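Local coordinates for protein (R)-specific enoyl-CoA hydratase (PDB 1IQ6) that catalyses the hydration of trans-2-enoyl-CoA with chains of four to six carbons to the corresponding (3R)-3-hydroxyacyl-CoA, in polyhydroxyalkanoate biosynthesis, at residues K11-K16 / E93-V98; S60-L65 / T114-Q119; Q80-K85 / L123-E128. All blocks are in the same frame, centred on the assembly; numbering follows the deposited sequence.

Interaction 1: residues K11-K16 / E93-V98; sequences KARLSK and EVTAEV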
ATOM      1  N   LYS B  11     -18.099  -4.806 -10.469  1.00 15.02           N
ATOM      2  CA  LYS B  11     -16.814  -5.348 -10.054  1.00 16.12           C
ATOM      3  C   LYS B  11     -15.777  -5.357 -11.163  1.00 13.97           C
ATOM      4  O   LYS B  11     -16.098  -5.218 -12.341  1.00 15.82           O
ATOM      5  CB  LYS B  11     -17.002  -6.766  -9.515  1.00 18.58           C
ATOM      6  CG  LYS B  11     -17.681  -7.717 -10.478  1.00 22.06           C
ATOM      7  CD  LYS B  11     -17.925  -9.074  -9.825  1.00 24.62           C
ATOM      8  CE  LYS B  11     -18.683 -10.016 -10.750  1.00 27.58           C
ATOM      9  NZ  LYS B  11     -17.942 -10.311 -12.007  1.00 30.68           N
ATOM     10  N   ALA B  12     -14.521  -5.516 -10.766  1.00 14.87           N
ATOM     11  CA  ALA B  12     -13.413  -5.553 -11.704  1.00 13.33           C
ATOM     12  C   ALA B  12     -12.309  -6.384 -11.086  1.00 12.67           C
ATOM     13  O   ALA B  12     -12.195  -6.479  -9.863  1.00 12.87           O
ATOM     14  CB  ALA B  12     -12.906  -4.145 -11.985  1.00 13.20           C
ATOM     15  N   ARG B  13     -11.485  -6.984 -11.932  1.00 13.48           N
ATOM     16  CA  ARG B  13     -10.395  -7.802 -11.437  1.00 12.65           C
ATOM     17  C   ARG B  13      -9.242  -7.842 -12.424  1.00 13.74           C
ATOM     18  O   ARG B  13      -9.379  -7.458 -13.583  1.00 14.65           O
ATOM     19  CB  ARG B  13     -10.874  -9.234 -11.162  1.00 14.95           C
ATOM     20  CG  ARG B  13     -11.312  -9.996 -12.410  1.00 16.42           C
ATOM     21  CD  ARG B  13     -11.362 -11.504 -12.168  1.00 18.81           C
ATOM     22  NE  ARG B  13     -12.392 -11.903 -11.213  1.00 19.91           N
ATOM     23  CZ  ARG B  13     -12.641 -13.165 -10.875  1.00 21.32           C
ATOM     24  NH1 ARG B  13     -13.599 -13.444 -10.001  1.00 22.99           N
ATOM     25  NH2 ARG B  13     -11.927 -14.149 -11.408  1.00 22.65           N
ATOM     26  N   LEU B  14      -8.092  -8.285 -11.934  1.00 12.93           N
ATOM     27  CA  LEU B  14      -6.909  -8.437 -12.766  1.00 14.19           C
ATOM     28  C   LEU B  14      -6.027  -9.466 -12.076  1.00 13.79           C
ATOM     29  O   LEU B  14      -6.173  -9.725 -10.882  1.00 14.34           O
ATOM     30  CB  LEU B  14      -6.161  -7.104 -12.943  1.00 15.87           C
ATOM     31  CG  LEU B  14      -5.514  -6.369 -11.763  1.00 16.51           C
ATOM     32  CD1 LEU B  14      -4.290  -7.122 -11.255  1.00 17.27           C
ATOM     33  CD2 LEU B  14      -5.100  -4.980 -12.229  1.00 18.06           C
ATOM     34  N   SER B  15      -5.132 -10.079 -12.837  1.00 14.73           N
ATOM     35  CA  SER B  15      -4.230 -11.065 -12.275  1.00 15.02           C
ATOM     36  C   SER B  15      -2.815 -10.637 -12.604  1.00 15.21           C
ATOM     37  O   SER B  15      -2.575  -9.970 -13.612  1.00 15.99           O
ATOM     38  CB  SER B  15      -4.508 -12.454 -12.854  1.00 15.95           C
ATOM     39  OG  SER B  15      -5.791 -12.915 -12.460  1.00 20.73           O
ATOM     40  N   LYS B  16      -1.880 -11.016 -11.745  1.00 13.65           N
ATOM     41  CA  LYS B  16      -0.494 -10.652 -11.962  1.00 14.09           C
ATOM     42  C   LYS B  16       0.450 -11.538 -11.176  1.00 13.59           C
ATOM     43  O   LYS B  16       0.097 -12.047 -10.119  1.00 13.47           O
ATOM     44  CB  LYS B  16      -0.272  -9.195 -11.558  1.00 15.44           C
ATOM     45  CG  LYS B  16       1.130  -8.709 -11.836  1.00 16.30           C
ATOM     46  CD  LYS B  16       1.237  -7.206 -11.708  1.00 14.49           C
ATOM     47  CE  LYS B  16       2.623  -6.751 -12.119  1.00 13.80           C
ATOM     48  NZ  LYS B  16       2.728  -5.273 -12.201  1.00 13.64           N
ATOM     49  N   GLU B  93       1.064 -16.422  -9.074  1.00 15.46           N
ATOM     50  CA  GLU B  93       0.085 -15.459  -9.560  1.00 16.23           C
ATOM     51  C   GLU B  93      -0.953 -15.151  -8.486  1.00 15.16           C
ATOM     52  O   GLU B  93      -1.207 -15.964  -7.600  1.00 15.85           O
ATOM     53  CB  GLU B  93      -0.609 -16.017 -10.809  1.00 18.18           C
ATOM     54  CG  GLU B  93      -1.744 -15.163 -11.349  1.00 22.53           C
ATOM     55  CD  GLU B  93      -2.410 -15.786 -12.564  1.00 25.50           C
ATOM     56  OE1 GLU B  93      -1.954 -15.532 -13.699  1.00 28.67           O
ATOM     57  OE2 GLU B  93      -3.385 -16.543 -12.379  1.00 28.40           O
ATOM     58  N   VAL B  94      -1.510 -13.947  -8.551  1.00 13.74           N
ATOM     59  CA  VAL B  94      -2.571 -13.538  -7.638  1.00 13.62           C
ATOM     60  C   VAL B  94      -3.653 -12.868  -8.469  1.00 13.83           C
ATOM     61  O   VAL B  94      -3.424 -12.476  -9.617  1.00 13.81           O
ATOM     62  CB  VAL B  94      -2.104 -12.512  -6.576  1.00 13.26           C
ATOM     63  CG1 VAL B  94      -0.999 -13.110  -5.731  1.00 15.55           C
ATOM     64  CG2 VAL B  94      -1.660 -11.219  -7.245  1.00 14.46           C
ATOM     65  N   THR B  95      -4.837 -12.750  -7.886  1.00 12.48           N
ATOM     66  CA  THR B  95      -5.947 -12.090  -8.552  1.00 12.74           C
ATOM     67  C   THR B  95      -6.454 -11.005  -7.604  1.00 11.76           C
ATOM     68  O   THR B  95      -6.742 -11.281  -6.439  1.00 12.64           O
ATOM     69  CB  THR B  95      -7.088 -13.082  -8.868  1.00 13.84           C
ATOM     70  OG1 THR B  95      -6.603 -14.100  -9.758  1.00 17.02           O
ATOM     71  CG2 THR B  95      -8.258 -12.360  -9.533  1.00 13.56           C
ATOM     72  N   ALA B  96      -6.511  -9.773  -8.099  1.00 11.97           N
ATOM     73  CA  ALA B  96      -6.992  -8.643  -7.311  1.00 11.36           C
ATOM     74  C   ALA B  96      -8.430  -8.411  -7.757  1.00 11.54           C
ATOM     75  O   ALA B  96      -8.722  -8.435  -8.954  1.00 12.51           O
ATOM     76  CB  ALA B  96      -6.140  -7.410  -7.579  1.00 13.31           C
ATOM     77  N   GLU B  97      -9.323  -8.194  -6.795  1.00 10.43           N
ATOM     78  CA  GLU B  97     -10.739  -7.991  -7.101  1.00 10.97           C
ATOM     79  C   GLU B  97     -11.322  -6.837  -6.298  1.00 10.74           C
ATOM     80  O   GLU B  97     -11.089  -6.739  -5.094  1.00 12.18           O
ATOM     81  CB  GLU B  97     -11.532  -9.268  -6.777  1.00 11.45           C
ATOM     82  CG  GLU B  97     -11.060 -10.504  -7.537  1.00 14.77           C
ATOM     83  CD  GLU B  97     -11.773 -11.790  -7.135  1.00 17.40           C
ATOM     84  OE1 GLU B  97     -11.355 -12.869  -7.615  1.00 19.61           O
ATOM     85  OE2 GLU B  97     -12.747 -11.735  -6.349  1.00 17.63           O
ATOM     86  N   VAL B  98     -12.066  -5.960  -6.970  1.00 10.74           N
ATOM     87  CA  VAL B  98     -12.727  -4.850  -6.295  1.00 11.39           C
ATOM     88  C   VAL B  98     -14.200  -4.884  -6.676  1.00 12.12           C
ATOM     89  O   VAL B  98     -14.563  -5.335  -7.766  1.00 12.24           O
ATOM     90  CB  VAL B  98     -12.130  -3.457  -6.671  1.00 11.35           C
ATOM     91  CG1 VAL B  98     -10.633  -3.427  -6.353  1.00 11.90           C
ATOM     92  CG2 VAL B  98     -12.403  -3.126  -8.134  1.00 12.09           C
TER
HETATM   93  O   HOH W   1     -15.371 -12.270  -8.549  1.00 35.57           O

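Interaction 2: residues S60-L65 / T114-Q119; sequences SLFSGL and TRIFTQ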
ATOM      1  N   SER B  60      -0.931  -2.876  -3.508  1.00 12.17           N
ATOM      2  CA  SER B  60      -0.794  -1.816  -4.500  1.00 12.77           C
ATOM      3  C   SER B  60      -1.614  -2.075  -5.764  1.00 13.40           C
ATOM      4  O   SER B  60      -1.933  -1.142  -6.502  1.00 12.90           O
ATOM      5  CB  SER B  60       0.682  -1.619  -4.855  1.00 15.69           C
ATOM      6  OG  SER B  60       1.399  -1.128  -3.731  1.00 17.71           O
ATOM      7  N   LEU B  61      -1.966  -3.335  -6.012  1.00 12.97           N
ATOM      8  CA  LEU B  61      -2.763  -3.669  -7.189  1.00 13.59           C
ATOM      9  C   LEU B  61      -4.144  -3.027  -7.126  1.00 14.45           C
ATOM     10  O   LEU B  61      -4.775  -2.800  -8.157  1.00 15.41           O
ATOM     11  CB  LEU B  61      -2.907  -5.186  -7.335  1.00 14.00           C
ATOM     12  CG  LEU B  61      -1.630  -5.912  -7.775  1.00 14.82           C
ATOM     13  CD1 LEU B  61      -1.891  -7.405  -7.851  1.00 14.61           C
ATOM     14  CD2 LEU B  61      -1.172  -5.382  -9.135  1.00 15.54           C
ATOM     15  N   PHE B  62      -4.624  -2.737  -5.919  1.00 13.08           N
ATOM     16  CA  PHE B  62      -5.935  -2.103  -5.793  1.00 13.51           C
ATOM     17  C   PHE B  62      -5.893  -0.731  -6.457  1.00 14.59           C
ATOM     18  O   PHE B  62      -6.855  -0.315  -7.098  1.00 15.30           O
ATOM     19  CB  PHE B  62      -6.326  -1.951  -4.320  1.00 11.28           C
ATOM     20  CG  PHE B  62      -6.497  -3.264  -3.588  1.00 11.41           C
ATOM     21  CD1 PHE B  62      -6.224  -3.345  -2.225  1.00 11.25           C
ATOM     22  CD2 PHE B  62      -6.929  -4.411  -4.252  1.00 11.48           C
ATOM     23  CE1 PHE B  62      -6.373  -4.546  -1.528  1.00 11.60           C
ATOM     24  CE2 PHE B  62      -7.085  -5.622  -3.568  1.00 11.42           C
ATOM     25  CZ  PHE B  62      -6.807  -5.694  -2.204  1.00 12.22           C
ATOM     26  N   SER B  63      -4.768  -0.036  -6.311  1.00 14.42           N
ATOM     27  CA  SER B  63      -4.609   1.289  -6.900  1.00 15.77           C
ATOM     28  C   SER B  63      -4.791   1.190  -8.414  1.00 15.49           C
ATOM     29  O   SER B  63      -5.423   2.047  -9.030  1.00 16.70           O
ATOM     30  CB  SER B  63      -3.225   1.858  -6.564  1.00 17.01           C
ATOM     31  OG  SER B  63      -3.206   3.270  -6.700  1.00 19.11           O
ATOM     32  N   GLY B  64      -4.246   0.128  -9.001  1.00 16.43           N
ATOM     33  CA  GLY B  64      -4.369  -0.075 -10.433  1.00 16.49           C
ATOM     34  C   GLY B  64      -5.810  -0.297 -10.866  1.00 16.30           C
ATOM     35  O   GLY B  64      -6.272   0.300 -11.835  1.00 17.76           O
ATOM     36  N   LEU B  65      -6.524  -1.161 -10.156  1.00 16.36           N
ATOM     37  CA  LEU B  65      -7.916  -1.428 -10.500  1.00 15.75           C
ATOM     38  C   LEU B  65      -8.801  -0.207 -10.274  1.00 16.37           C
ATOM     39  O   LEU B  65      -9.634   0.135 -11.117  1.00 16.59           O
ATOM     40  CB  LEU B  65      -8.453  -2.602  -9.680  1.00 16.99           C
ATOM     41  CG  LEU B  65      -8.039  -3.988 -10.169  1.00 17.29           C
ATOM     42  CD1 LEU B  65      -8.531  -5.050  -9.192  1.00 18.81           C
ATOM     43  CD2 LEU B  65      -8.618  -4.223 -11.560  1.00 17.07           C
ATOM     44  N   THR B 114     -12.022  -4.687  -1.382  1.00 10.70           N
ATOM     45  CA  THR B 114     -10.797  -4.975  -2.122  1.00 10.74           C
ATOM     46  C   THR B 114     -10.157  -6.259  -1.607  1.00 11.30           C
ATOM     47  O   THR B 114      -9.804  -6.352  -0.432  1.00 11.65           O
ATOM     48  CB  THR B 114      -9.819  -3.805  -1.959  1.00 10.61           C
ATOM     49  OG1 THR B 114      -9.552  -3.600  -0.565  1.00 11.35           O
ATOM     50  CG2 THR B 114     -10.431  -2.528  -2.525  1.00 12.70           C
ATOM     51  N   ARG B 115     -10.002  -7.238  -2.492  1.00 11.18           N
ATOM     52  CA  ARG B 115      -9.436  -8.527  -2.114  1.00 10.69           C
ATOM     53  C   ARG B 115      -8.359  -9.047  -3.050  1.00 10.38           C
ATOM     54  O   ARG B 115      -8.397  -8.803  -4.251  1.00 11.03           O
ATOM     55  CB  ARG B 115     -10.557  -9.569  -2.034  1.00 11.96           C
ATOM     56  CG  ARG B 115     -11.591  -9.209  -0.994  1.00 14.22           C
ATOM     57  CD  ARG B 115     -12.740 -10.188  -0.894  1.00 20.16           C
ATOM     58  NE  ARG B 115     -13.551  -9.824   0.264  1.00 24.28           N
ATOM     59  CZ  ARG B 115     -14.775 -10.273   0.514  1.00 26.42           C
ATOM     60  NH1 ARG B 115     -15.411  -9.867   1.606  1.00 25.08           N
ATOM     61  NH2 ARG B 115     -15.368 -11.110  -0.322  1.00 26.09           N
ATOM     62  N   ILE B 116      -7.388  -9.750  -2.472  1.00 10.73           N
ATOM     63  CA  ILE B 116      -6.318 -10.381  -3.239  1.00 11.20           C
ATOM     64  C   ILE B 116      -6.436 -11.870  -2.935  1.00 10.37           C
ATOM     65  O   ILE B 116      -6.465 -12.271  -1.766  1.00 11.14           O
ATOM     66  CB  ILE B 116      -4.905  -9.939  -2.785  1.00 10.11           C
ATOM     67  CG1 ILE B 116      -4.693  -8.440  -3.013  1.00 13.43           C
ATOM     68  CG2 ILE B 116      -3.845 -10.750  -3.550  1.00 12.56           C
ATOM     69  CD1 ILE B 116      -4.642  -8.033  -4.475  1.00 14.17           C
ATOM     70  N   PHE B 117      -6.525 -12.684  -3.984  1.00 10.40           N
ATOM     71  CA  PHE B 117      -6.606 -14.132  -3.826  1.00 11.12           C
ATOM     72  C   PHE B 117      -5.331 -14.776  -4.350  1.00 11.68           C
ATOM     73  O   PHE B 117      -4.763 -14.326  -5.344  1.00 11.72           O
ATOM     74  CB  PHE B 117      -7.802 -14.717  -4.590  1.00 12.28           C
ATOM     75  CG  PHE B 117      -9.122 -14.487  -3.921  1.00 12.38           C
ATOM     76  CD1 PHE B 117      -9.861 -13.341  -4.191  1.00 12.23           C
ATOM     77  CD2 PHE B 117      -9.612 -15.402  -2.992  1.00 13.65           C
ATOM     78  CE1 PHE B 117     -11.076 -13.106  -3.541  1.00 11.39           C
ATOM     79  CE2 PHE B 117     -10.828 -15.172  -2.339  1.00 13.15           C
ATOM     80  CZ  PHE B 117     -11.555 -14.018  -2.618  1.00 13.65           C
ATOM     81  N   THR B 118      -4.896 -15.830  -3.674  1.00 12.55           N
ATOM     82  CA  THR B 118      -3.700 -16.551  -4.077  1.00 13.53           C
ATOM     83  C   THR B 118      -3.989 -17.347  -5.337  1.00 14.69           C
ATOM     84  O   THR B 118      -5.126 -17.427  -5.799  1.00 15.42           O
ATOM     85  CB  THR B 118      -3.263 -17.552  -3.007  1.00 12.50           C
ATOM     86  OG1 THR B 118      -4.273 -18.563  -2.870  1.00 14.52           O
ATOM     87  CG2 THR B 118      -3.053 -16.853  -1.671  1.00 14.86           C
ATOM     88  N   GLN B 119      -2.939 -17.946  -5.879  1.00 15.46           N
ATOM     89  CA  GLN B 119      -3.049 -18.761  -7.073  1.00 18.52           C
ATOM     90  C   GLN B 119      -3.988 -19.937  -6.793  1.00 18.08           C
ATOM     91  O   GLN B 119      -4.695 -20.404  -7.685  1.00 21.05           O
ATOM     92  CB  GLN B 119      -1.652 -19.259  -7.447  1.00 19.69           C
ATOM     93  CG  GLN B 119      -1.552 -20.011  -8.745  1.00 23.29           C
ATOM     94  CD  GLN B 119      -0.107 -20.224  -9.135  1.00 24.70           C
ATOM     95  OE1 GLN B 119       0.617 -19.267  -9.406  1.00 22.13           O
ATOM     96  NE2 GLN B 119       0.328 -21.481  -9.152  1.00 26.35           N
TER

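Interaction 3: residues Q80-K85 / L123-E128; sequences QSLSFK and LAVTGE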
ATOM      1  N   GLN B  80      -7.862   3.387   2.573  1.00 12.75           N
ATOM      2  CA  GLN B  80      -7.715   1.969   2.269  1.00 10.77           C
ATOM      3  C   GLN B  80      -7.399   1.203   3.539  1.00 12.40           C
ATOM      4  O   GLN B  80      -6.456   1.545   4.253  1.00 14.40           O
ATOM      5  CB  GLN B  80      -6.588   1.742   1.252  1.00 11.51           C
ATOM      6  CG  GLN B  80      -6.297   0.266   0.951  1.00 10.54           C
ATOM      7  CD  GLN B  80      -7.378  -0.403   0.110  1.00 10.10           C
ATOM      8  OE1 GLN B  80      -7.634  -0.002  -1.027  1.00 12.45           O
ATOM      9  NE2 GLN B  80      -8.009  -1.435   0.665  1.00 10.92           N
ATOM     10  N   SER B  81      -8.203   0.189   3.841  1.00 11.74           N
ATOM     11  CA  SER B  81      -7.960  -0.649   5.010  1.00 11.95           C
ATOM     12  C   SER B  81      -7.422  -1.969   4.469  1.00 11.34           C
ATOM     13  O   SER B  81      -7.857  -2.438   3.412  1.00 11.60           O
ATOM     14  CB  SER B  81      -9.250  -0.880   5.807  1.00 13.50           C
ATOM     15  OG  SER B  81     -10.215  -1.583   5.049  1.00 14.15           O
ATOM     16  N   LEU B  82      -6.465  -2.556   5.179  1.00 11.03           N
ATOM     17  CA  LEU B  82      -5.851  -3.804   4.747  1.00 11.11           C
ATOM     18  C   LEU B  82      -5.634  -4.783   5.884  1.00  9.88           C
ATOM     19  O   LEU B  82      -5.162  -4.413   6.952  1.00 12.01           O
ATOM     20  CB  LEU B  82      -4.491  -3.519   4.103  1.00 11.50           C
ATOM     21  CG  LEU B  82      -4.483  -2.573   2.906  1.00 10.40           C
ATOM     22  CD1 LEU B  82      -3.068  -2.047   2.685  1.00 10.62           C
ATOM     23  CD2 LEU B  82      -5.003  -3.281   1.672  1.00 11.54           C
ATOM     24  N   SER B  83      -5.984  -6.042   5.643  1.00  9.55           N
ATOM     25  CA  SER B  83      -5.770  -7.104   6.608  1.00 10.97           C
ATOM     26  C   SER B  83      -5.075  -8.200   5.801  1.00 11.02           C
ATOM     27  O   SER B  83      -5.583  -8.627   4.762  1.00 12.17           O
ATOM     28  CB  SER B  83      -7.099  -7.602   7.175  1.00 13.67           C
ATOM     29  OG  SER B  83      -7.719  -6.591   7.955  1.00 20.26           O
ATOM     30  N   PHE B  84      -3.907  -8.629   6.273  1.00 10.37           N
ATOM     31  CA  PHE B  84      -3.114  -9.644   5.589  1.00 10.79           C
ATOM     32  C   PHE B  84      -3.375 -11.001   6.227  1.00 11.77           C
ATOM     33  O   PHE B  84      -3.109 -11.207   7.409  1.00 13.39           O
ATOM     34  CB  PHE B  84      -1.641  -9.234   5.651  1.00 11.14           C
ATOM     35  CG  PHE B  84      -1.390  -7.853   5.109  1.00  9.39           C
ATOM     36  CD1 PHE B  84      -1.358  -6.744   5.956  1.00 12.33           C
ATOM     37  CD2 PHE B  84      -1.240  -7.650   3.738  1.00 10.88           C
ATOM     38  CE1 PHE B  84      -1.179  -5.453   5.444  1.00 12.28           C
ATOM     39  CE2 PHE B  84      -1.063  -6.363   3.218  1.00 10.94           C
ATOM     40  CZ  PHE B  84      -1.032  -5.265   4.074  1.00 12.34           C
ATOM     41  N   LYS B  85      -3.899 -11.925   5.427  1.00 11.32           N
ATOM     42  CA  LYS B  85      -4.291 -13.239   5.927  1.00 12.67           C
ATOM     43  C   LYS B  85      -3.430 -14.437   5.547  1.00 12.88           C
ATOM     44  O   LYS B  85      -3.230 -15.344   6.358  1.00 15.34           O
ATOM     45  CB  LYS B  85      -5.737 -13.512   5.501  1.00 13.96           C
ATOM     46  CG  LYS B  85      -6.726 -12.409   5.873  1.00 15.52           C
ATOM     47  CD  LYS B  85      -6.734 -12.169   7.377  1.00 17.85           C
ATOM     48  CE  LYS B  85      -7.797 -11.162   7.789  1.00 20.81           C
ATOM     49  NZ  LYS B  85      -7.772 -10.924   9.260  1.00 22.64           N
ATOM     50  N   LEU B 123      -7.981 -16.400   0.185  1.00 10.70           N
ATOM     51  CA  LEU B 123      -7.886 -14.978   0.496  1.00 11.02           C
ATOM     52  C   LEU B 123      -6.561 -14.616   1.153  1.00 10.48           C
ATOM     53  O   LEU B 123      -6.248 -15.101   2.237  1.00 11.69           O
ATOM     54  CB  LEU B 123      -9.040 -14.573   1.413  1.00 11.19           C
ATOM     55  CG  LEU B 123      -9.229 -13.070   1.638  1.00 10.64           C
ATOM     56  CD1 LEU B 123      -9.535 -12.377   0.320  1.00 11.37           C
ATOM     57  CD2 LEU B 123     -10.367 -12.849   2.629  1.00 11.83           C
ATOM     58  N   ALA B 124      -5.793 -13.751   0.495  1.00  9.60           N
ATOM     59  CA  ALA B 124      -4.494 -13.327   1.018  1.00 11.16           C
ATOM     60  C   ALA B 124      -4.550 -11.939   1.654  1.00  9.78           C
ATOM     61  O   ALA B 124      -3.886 -11.682   2.663  1.00 11.89           O
ATOM     62  CB  ALA B 124      -3.460 -13.345  -0.098  1.00 10.82           C
ATOM     63  N   VAL B 125      -5.341 -11.048   1.061  1.00 10.49           N
ATOM     64  CA  VAL B 125      -5.487  -9.682   1.559  1.00 10.72           C
ATOM     65  C   VAL B 125      -6.933  -9.251   1.381  1.00 10.59           C
ATOM     66  O   VAL B 125      -7.545  -9.528   0.353  1.00 10.30           O
ATOM     67  CB  VAL B 125      -4.598  -8.690   0.770  1.00 10.82           C
ATOM     68  CG1 VAL B 125      -4.678  -7.299   1.401  1.00 13.48           C
ATOM     69  CG2 VAL B 125      -3.159  -9.190   0.730  1.00 12.01           C
ATOM     70  N   THR B 126      -7.482  -8.584   2.388  1.00 10.22           N
ATOM     71  CA  THR B 126      -8.851  -8.099   2.285  1.00 11.44           C
ATOM     72  C   THR B 126      -8.973  -6.747   2.969  1.00 11.40           C
ATOM     73  O   THR B 126      -8.175  -6.399   3.834  1.00 13.86           O
ATOM     74  CB  THR B 126      -9.859  -9.101   2.893  1.00 12.31           C
ATOM     75  OG1 THR B 126     -11.192  -8.665   2.591  1.00 14.17           O
ATOM     76  CG2 THR B 126      -9.683  -9.209   4.403  1.00 15.11           C
ATOM     77  N   GLY B 127      -9.967  -5.975   2.560  1.00 10.89           N
ATOM     78  CA  GLY B 127     -10.159  -4.668   3.152  1.00 11.58           C
ATOM     79  C   GLY B 127     -11.138  -3.869   2.328  1.00 10.42           C
ATOM     80  O   GLY B 127     -11.874  -4.429   1.513  1.00 11.24           O
ATOM     81  N   GLU B 128     -11.139  -2.557   2.541  1.00 11.57           N
ATOM     82  CA  GLU B 128     -12.038  -1.663   1.825  1.00 12.74           C
ATOM     83  C   GLU B 128     -11.351  -0.377   1.397  1.00 11.28           C
ATOM     84  O   GLU B 128     -10.530   0.180   2.128  1.00 13.02           O
ATOM     85  CB  GLU B 128     -13.226  -1.285   2.710  1.00 15.28           C
ATOM     86  CG  GLU B 128     -14.178  -2.401   3.058  1.00 18.93           C
ATOM     87  CD  GLU B 128     -15.262  -1.924   4.006  1.00 21.68           C
ATOM     88  OE1 GLU B 128     -14.931  -1.578   5.158  1.00 24.33           O
ATOM     89  OE2 GLU B 128     -16.440  -1.882   3.596  1.00 23.72           O
TER
HETATM   90  O   HOH W   2     -12.593  -1.912   6.532  1.00 22.97           O
HETATM   91  O   HOH W   3      -9.082  -4.831   6.313  1.00 25.95           O

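Interaction 1: residues K11-K16 / E93-V98
Ala12, Leu14 and Lys16 pair with Val98, Ala96 and Val94 respectively, each through two backbone hydrogen bonds. These are the hydrogen-bonded pairs of two antiparallel strands. The N and O of all six residues are thereby satisfied. At the non-hydrogen-bonded pairs between them, side chains meet on the face of Arg13, Ser15, Thr95 and Glu97. Ser15 OG and Thr95 OG1 share a hydrogen bond of 3.1 Å; either could donate. Arg13 and Glu97 run side by side. Glu97 OE1 lies over one guanidinium face, toward its rim, with guanidinium and carboxylate planes 10° apart. Arg13 NH1 is 3.3 Å from Glu97 OE1, but no N-H points at that oxygen, so this salt bridge rests on charge alone. Arg13 NH1 gives an N-H instead to a water in the guanidinium plane at 2.6 Å. The same water donates weakly to Glu97 OE2. On the face of Leu14 and Ala96, Lys16 extends fully; its NZ hydrogen-bonds Leu29 O and forms a salt bridge with Glu31, both of the second subunit. Strand 11-17 is outermost in the chain's sheet. Leu14 and Ala96 pack on Leu65 of helix 55-68, while Thr95 and Glu97 bond onward to strand 109-117.

Interaction 2: residues S60-L65 / T114-Q119
Leu61 and Phe62 of helix 55-68 pack on Thr114 and Ile116 of strand 109-117. This is the core of the hot dog fold, in which an antiparallel sheet wraps around a long central helix. The short segments run at 120° to each other, with their axes 9.1 Å apart at the closest. The contact is almost wholly buried.

Ser60 starts the helical segment and turns from the strand; its OG bonds to Met56 O in the preceding turn. Leu61 comes next and points toward the sheet. Its CB makes a loose apolar contact with Ile116 CD1 at 4.4 Å. The same leucine packs on Ala96 and on Leu29 of the second subunit.

Phe62 carries most of the contact. With CG anti to the carbonyl carbon (chi1 -64°), the ring is directed at the strand. The outer end of the ring meets backbone: CZ is 3.4 Å from Thr114 C, and CE2 is 3.5 Å from Arg115 N. Ile116 adds its CG1 and CD1 there, with CD1 3.6 Å from Phe62 CE2. Thr114 lies over one face of the Phe62 ring. In this CH-pi contact, Thr114 CB sits 3.4 Å from the ring centroid, only 5° off the ring normal. Thr114 OG1 also lies over the ring face, but its polar partner is Gln80 NE2. Phe62 also touches Tyr77, Gln80 and Leu82 of strand 76-84.

Ser63 turns to the subunit interface, where its OG hydrogen-bonds Asp32 OD2 of the second subunit.

Interaction 3: residues Q80-K85 / L123-E128
Ser83 and Thr126 form a hydrogen-bonded antiparallel pair, with Ser83 N to Thr126 O at 2.9 Å and a return bond from Thr126 N to Ser83 O. Lys85 N to Ala124 O and Ser81 N to Glu128 O extend the backbone bonding to both ends. Ala124 and Val125 both face Ile116 of the next strand, which makes a classic beta bulge.

Side chains add further polar links. Ser81 OG lies between the backbone N and the carbonyl carbon (chi1 63°) and accepts from Glu128 N at 2.8 Å. That N-H makes only a weak bond to Ser81 O. Ser81 O also accepts from Gln80 NE2 at 2.9 Å, and the Gly127 CA makes a CA-H...O contact with it. Gln80 OE1 bonds to Tyr77 OH of the same chain, and NE2 also bonds to Thr114 OG1. One water joins Ser81 OG to Glu128 OE1. Another joins Ser83 OG to Thr126 O.

The apolar contacts gather on Val125. Its CG1 meets Leu82 CD2 at 4.0 Å, and its CG2 lies 3.9 Å from Phe84 CD2. Phe84 and Val125 run side by side, pointing the same way. Phe84 probably belongs to the (3R)-3-hydroxyacyl-CoA site, as in related enzymes. Its ring meets that of Tyr77 of the second subunit.

Strand 123-132 lies between strands 109-117 and 76-84. Leu82 packs on Met56, Ala59 and Phe62 of helix 55-68. Gln80 to Ser83 also pair with an antiparallel strand of the second subunit, so the sheet continues across the dimer.

In the fold
From the N terminus, strand 11-17 enters first. Interaction 1 closes the longest loop, bringing 93-98 back to it across 76 residues that include all the helices. Interaction 2 starts within that loop, on helix 55-68, and closes past it on strand 109-117. Interaction 3 opens on strand 76-84, also inside both loops, and closes last at 123-128. Every pair of contacts therefore crosses, and none nests. Interactions 1 and 3 join each outermost strand of the chain's sheet to its inner neighbour. Interaction 2 fastens the central helix to the middle strand. Backbone bonds link 109-117 to both inner neighbours, completing the order 11-17, 93-103, 109-117, 123-132, 76-84.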